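Coenzyme PQQ synthesis protein D (Xanthomonas campestris pv. campestris, PDB 3G2B) probably binds the precursor peptide PqqA and presents it to PqqE in the biosynthesis of pyrroloquinoline quinone. Local coordinates at residues L21-D24 with Q29-L32; Q50-T55 with E82-L87. One frame throughout, in Å; residues are numbered along the deposited sequence.

Contact 1 of 2, residues L21-D24 with Q29-L32; sequences LQHD and QWVL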
loop_
_atom_site.group_PDB
_atom_site.type_symbol
_atom_site.label_atom_id
_atom_site.label_comp_id
_atom_site.label_asym_id
_atom_site.label_seq_id
_atom_site.Cartn_x
_atom_site.Cartn_y
_atom_site.Cartn_z
ATOM N N LEU A 21 10.126 10.573 -8.659
ATOM C CA LEU A 21 11.473 10.413 -8.146
ATOM C C LEU A 21 11.968 11.774 -7.674
ATOM O O LEU A 21 11.778 12.777 -8.360
ATOM C CB LEU A 21 12.383 9.885 -9.257
ATOM C CG LEU A 21 13.840 9.611 -8.894
ATOM C CD1 LEU A 21 13.904 8.518 -7.841
ATOM C CD2 LEU A 21 14.604 9.191 -10.144
ATOM N N GLN A 22 12.585 11.810 -6.497
ATOM C CA GLN A 22 13.123 13.053 -5.954
ATOM C C GLN A 22 14.507 12.850 -5.365
ATOM O O GLN A 22 14.779 11.850 -4.699
ATOM C CB GLN A 22 12.222 13.640 -4.859
ATOM C CG GLN A 22 12.924 14.744 -4.054
ATOM C CD GLN A 22 12.075 15.331 -2.938
ATOM O OE1 GLN A 22 11.351 16.311 -3.135
ATOM N NE2 GLN A 22 12.155 14.728 -1.759
ATOM N N HIS A 23 15.378 13.816 -5.620
ATOM C CA HIS A 23 16.727 13.781 -5.095
ATOM C C HIS A 23 16.699 14.590 -3.795
ATOM O O HIS A 23 16.638 15.824 -3.832
ATOM C CB HIS A 23 17.690 14.431 -6.093
ATOM C CG HIS A 23 19.119 14.421 -5.654
ATOM N ND1 HIS A 23 20.080 15.221 -6.237
ATOM C CD2 HIS A 23 19.755 13.701 -4.701
ATOM C CE1 HIS A 23 21.246 14.993 -5.659
ATOM N NE2 HIS A 23 21.076 14.075 -4.725
ATOM N N ASP A 24 16.699 13.906 -2.654
ATOM C CA ASP A 24 16.705 14.611 -1.373
ATOM C C ASP A 24 18.168 14.915 -1.088
ATOM O O ASP A 24 18.850 14.193 -0.366
ATOM C CB ASP A 24 16.133 13.753 -0.244
ATOM C CG ASP A 24 15.980 14.534 1.048
ATOM O OD1 ASP A 24 16.770 15.478 1.267
ATOM O OD2 ASP A 24 15.085 14.206 1.852
ATOM N N GLN A 29 20.128 11.257 -0.487
ATOM C CA GLN A 29 19.439 10.046 -0.893
ATOM C C GLN A 29 18.382 10.354 -1.929
ATOM O O GLN A 29 17.932 11.492 -2.057
ATOM C CB GLN A 29 18.780 9.368 0.308
ATOM C CG GLN A 29 17.747 10.219 1.013
ATOM C CD GLN A 29 16.932 9.428 2.019
ATOM O OE1 GLN A 29 17.474 8.628 2.779
ATOM N NE2 GLN A 29 15.623 9.657 2.036
ATOM N N TRP A 30 18.007 9.334 -2.689
ATOM C CA TRP A 30 16.971 9.492 -3.691
ATOM C C TRP A 30 15.766 8.753 -3.141
ATOM O O TRP A 30 15.916 7.750 -2.456
ATOM C CB TRP A 30 17.405 8.886 -5.027
ATOM C CG TRP A 30 18.436 9.707 -5.733
ATOM C CD1 TRP A 30 19.762 9.815 -5.416
ATOM C CD2 TRP A 30 18.224 10.560 -6.861
ATOM N NE1 TRP A 30 20.384 10.683 -6.280
ATOM C CE2 TRP A 30 19.464 11.154 -7.177
ATOM C CE3 TRP A 30 17.101 10.880 -7.638
ATOM C CZ2 TRP A 30 19.617 12.052 -8.238
ATOM C CZ3 TRP A 30 17.254 11.774 -8.697
ATOM C CH2 TRP A 30 18.504 12.348 -8.986
ATOM N N VAL A 31 14.575 9.256 -3.432
ATOM C CA VAL A 31 13.362 8.624 -2.938
ATOM C C VAL A 31 12.245 8.707 -3.960
ATOM O O VAL A 31 12.338 9.427 -4.955
ATOM C CB VAL A 31 12.842 9.317 -1.646
ATOM C CG1 VAL A 31 13.927 9.341 -0.576
ATOM C CG2 VAL A 31 12.394 10.739 -1.965
ATOM N N LEU A 32 11.197 7.931 -3.713
ATOM C CA LEU A 32 10.002 7.971 -4.533
ATOM C C LEU A 32 8.999 8.601 -3.586
ATOM O O LEU A 32 8.904 8.196 -2.424
ATOM C CB LEU A 32 9.518 6.571 -4.915
ATOM C CG LEU A 32 10.295 5.851 -6.014
ATOM C CD1 LEU A 32 9.750 4.441 -6.177
ATOM C CD2 LEU A 32 10.172 6.616 -7.323
#

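Contact 2 of 2, residues Q50-T55 with E82-L87; sequences QRYDGT and ELTTTL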
loop_
_atom_site.group_PDB
_atom_site.type_symbol
_atom_site.label_atom_id
_atom_site.label_comp_id
_atom_site.label_asym_id
_atom_site.label_seq_id
_atom_site.Cartn_x
_atom_site.Cartn_y
_atom_site.Cartn_z
ATOM N N GLN A 50 -13.691 4.102 12.890
ATOM C CA GLN A 50 -13.681 4.978 14.054
ATOM C C GLN A 50 -13.432 4.180 15.330
ATOM O O GLN A 50 -12.835 4.690 16.280
ATOM C CB GLN A 50 -15.021 5.724 14.145
ATOM C CG GLN A 50 -15.156 6.721 15.298
ATOM C CD GLN A 50 -15.640 6.081 16.587
ATOM O OE1 GLN A 50 -16.557 5.262 16.576
ATOM N NE2 GLN A 50 -15.036 6.465 17.705
ATOM N N ARG A 51 -13.867 2.924 15.334
ATOM C CA ARG A 51 -13.710 2.061 16.501
ATOM C C ARG A 51 -12.319 1.462 16.703
ATOM O O ARG A 51 -11.995 1.030 17.809
ATOM C CB ARG A 51 -14.759 0.939 16.469
ATOM C CG ARG A 51 -16.191 1.442 16.575
ATOM C CD ARG A 51 -16.392 2.244 17.854
ATOM N NE ARG A 51 -17.696 2.901 17.899
ATOM C CZ ARG A 51 -18.840 2.293 18.198
ATOM N NH1 ARG A 51 -19.971 2.985 18.206
ATOM N NH2 ARG A 51 -18.857 1.004 18.503
ATOM N N TYR A 52 -11.499 1.422 15.653
ATOM C CA TYR A 52 -10.144 0.884 15.789
ATOM C C TYR A 52 -9.429 1.692 16.870
ATOM O O TYR A 52 -9.516 2.917 16.876
ATOM C CB TYR A 52 -9.345 1.049 14.493
ATOM C CG TYR A 52 -9.768 0.205 13.307
ATOM C CD1 TYR A 52 -9.644 0.708 12.014
ATOM C CD2 TYR A 52 -10.241 -1.099 13.465
ATOM C CE1 TYR A 52 -9.975 -0.056 10.900
ATOM C CE2 TYR A 52 -10.579 -1.884 12.344
ATOM C CZ TYR A 52 -10.442 -1.349 11.067
ATOM O OH TYR A 52 -10.773 -2.092 9.945
ATOM N N ASP A 53 -8.725 1.014 17.773
ATOM C CA ASP A 53 -7.985 1.704 18.829
ATOM C C ASP A 53 -6.707 0.967 19.218
ATOM O O ASP A 53 -6.108 1.246 20.265
ATOM C CB ASP A 53 -8.870 1.918 20.067
ATOM C CG ASP A 53 -9.282 0.618 20.737
ATOM O OD1 ASP A 53 -10.057 0.683 21.719
ATOM O OD2 ASP A 53 -8.848 -0.465 20.299
ATOM N N GLY A 54 -6.290 0.033 18.364
ATOM C CA GLY A 54 -5.080 -0.733 18.607
ATOM C C GLY A 54 -5.142 -1.595 19.850
ATOM O O GLY A 54 -4.110 -2.056 20.343
ATOM N N THR A 55 -6.354 -1.828 20.348
ATOM C CA THR A 55 -6.551 -2.628 21.552
ATOM C C THR A 55 -7.661 -3.652 21.330
ATOM O O THR A 55 -7.452 -4.859 21.470
ATOM C CB THR A 55 -6.937 -1.725 22.739
ATOM O OG1 THR A 55 -6.007 -0.635 22.833
ATOM C CG2 THR A 55 -6.916 -2.511 24.036
ATOM N N GLU A 82 -13.657 -8.388 6.447
ATOM C CA GLU A 82 -13.493 -8.050 5.034
ATOM C C GLU A 82 -12.956 -6.626 4.883
ATOM O O GLU A 82 -12.003 -6.390 4.139
ATOM C CB GLU A 82 -14.829 -8.173 4.293
ATOM C CG GLU A 82 -14.790 -7.621 2.867
ATOM C CD GLU A 82 -16.141 -7.672 2.166
ATOM O OE1 GLU A 82 -17.149 -7.230 2.763
ATOM O OE2 GLU A 82 -16.193 -8.145 1.011
ATOM N N LEU A 83 -13.562 -5.680 5.598
ATOM C CA LEU A 83 -13.124 -4.288 5.524
ATOM C C LEU A 83 -11.684 -4.117 5.984
ATOM O O LEU A 83 -10.879 -3.455 5.322
ATOM C CB LEU A 83 -14.021 -3.394 6.387
ATOM C CG LEU A 83 -13.476 -1.978 6.612
ATOM C CD1 LEU A 83 -13.530 -1.198 5.306
ATOM C CD2 LEU A 83 -14.290 -1.278 7.690
ATOM N N THR A 84 -11.365 -4.707 7.131
ATOM C CA THR A 84 -10.029 -4.600 7.698
ATOM C C THR A 84 -8.981 -5.180 6.763
ATOM O O THR A 84 -7.880 -4.647 6.642
ATOM C CB THR A 84 -9.970 -5.302 9.062
ATOM O OG1 THR A 84 -10.998 -4.761 9.901
ATOM C CG2 THR A 84 -8.615 -5.090 9.717
ATOM N N THR A 85 -9.330 -6.273 6.093
ATOM C CA THR A 85 -8.418 -6.893 5.148
ATOM C C THR A 85 -8.107 -5.896 4.028
ATOM O O THR A 85 -6.953 -5.724 3.645
ATOM C CB THR A 85 -9.033 -8.165 4.549
ATOM O OG1 THR A 85 -9.206 -9.135 5.591
ATOM C CG2 THR A 85 -8.132 -8.740 3.466
ATOM N N THR A 86 -9.142 -5.238 3.515
ATOM C CA THR A 86 -8.967 -4.251 2.453
ATOM C C THR A 86 -8.106 -3.078 2.914
ATOM O O THR A 86 -7.191 -2.646 2.205
ATOM C CB THR A 86 -10.330 -3.719 1.974
ATOM O OG1 THR A 86 -11.064 -4.797 1.375
ATOM C CG2 THR A 86 -10.149 -2.599 0.950
ATOM N N LEU A 87 -8.390 -2.562 4.107
ATOM C CA LEU A 87 -7.614 -1.439 4.625
ATOM C C LEU A 87 -6.173 -1.847 4.910
ATOM O O LEU A 87 -5.247 -1.045 4.766
ATOM C CB LEU A 87 -8.269 -0.874 5.891
ATOM C CG LEU A 87 -9.684 -0.315 5.710
ATOM C CD1 LEU A 87 -10.136 0.327 7.028
ATOM C CD2 LEU A 87 -9.709 0.713 4.585
#

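Contact 1 of 2, residues L21-D24 with Q29-L32
H23 lies flat on W30 across the two strands, and this aromatic pair lies on the face that L21 and L32 share. The imidazole and the five-membered ring of the indole form an offset stack, their planes only 4° apart and their centroids separated by 4.3 Å. H23 CB sits over the six-membered ring in a CH-pi contact, 3.6 Å from the centroid of that ring of W30, so one residue spans both rings of the tryptophan. With H23 CG opposite its own N (chi1 -179°) and W30 CG beside its N, the two rings come over one another. They belong to a non-hydrogen-bonded pair, in which H23 CA and W30 CA are 4.5 Å apart.

Apolar contacts continue along the same face. L21 meets the benzo edge of the indole near its plane, with CG 3.7 Å from W30 CE3, while L21 CD1 also comes within 4.2 Å of L32 CD2. On the reverse face Q22 runs beside V31, its extended chain passing the CG2 methyl, and D24 CB touches Q29 CG.

The backbones pair as an antiparallel ladder. Q22 and V31 exchange two nearly straight bonds, Q22 N to V31 O at 2.8 Å and V31 N to Q22 O at 2.9 Å. Nearer the turn, D24 N reaches Q29 O in a more bent bond (135° at the hydrogen), and Q29 N gives a longer bond to D24 O, 3.2 Å.

D24 OD1 accepts from R27 N inside the connecting turn. This is a beta hairpin of strands 20-24 and 29-41; W30, V31 and L32 also pair antiparallel with a strand of the second subunit, extending the sheet across the interface, and L46 of that subunit packs on both L21 and W30.

Contact 2 of 2, residues Q50-T55 with E82-L87
Y52 is the first residue to leave helical backbone angles after helix 44-51, and Y52 CA is still 9.8 Å from T84 CA in helix 73-89, so a long side chain bridges the gap. The tyrosine points its CB toward that helix, and its ring ends at the hydroxyl, where Y52 OH donates a hydrogen bond to T84 OG1 over 2.7 Å. T84 places OG1 on the N side of its CB (chi1 -55°), from where the same oxygen donates to V80 O one turn back; both roles of the buried hydroxyl are thus used.

Beside this polar link, L87 comes in at the edge of the ring, in its plane: CD1 lies 3.9 Å from Y52 CE1 and 3.8 Å from Y52 OH. L83, one turn earlier, adds a looser contact through CD2, 4.3 Å from Y52 OH. Farther along the loop, D53 OD2 accepts from T55 N in an Asx turn that shapes the chain just beyond the tyrosine.

The helices form the helical part of the PqqD fold, consistent with a helix-turn-helix. Y52 also touches I61 of helix 58-68, and L93 of strand 93-94 packs against Y52, T84 and L87. L15, P13 and L32 of the second subunit pack on Y52, T84 and L87 respectively, placing this buried contact between the end of helix 44-51 and helix 73-89 at the interface with the second subunit of this assembly.

From the N terminus the chain first closes contact 1, a local hairpin with four residues between its two segments. Strand 29-41 then leads away from the turn into helix 44-51, where contact 2 opens; that contact closes a larger, mostly helical loop through helix 58-68 and into helix 73-89. The two are in series, neither nested nor crossed, and their centres lie 32 Å apart with nearest atoms about 18 Å from each other. Contact 1 thus builds the outlying hairpin and contact 2 ties the end of helix 44-51 to helix 73-89. Both reach the second subunit: L32 belongs to contact 1, and its copy there packs on L87 of contact 2.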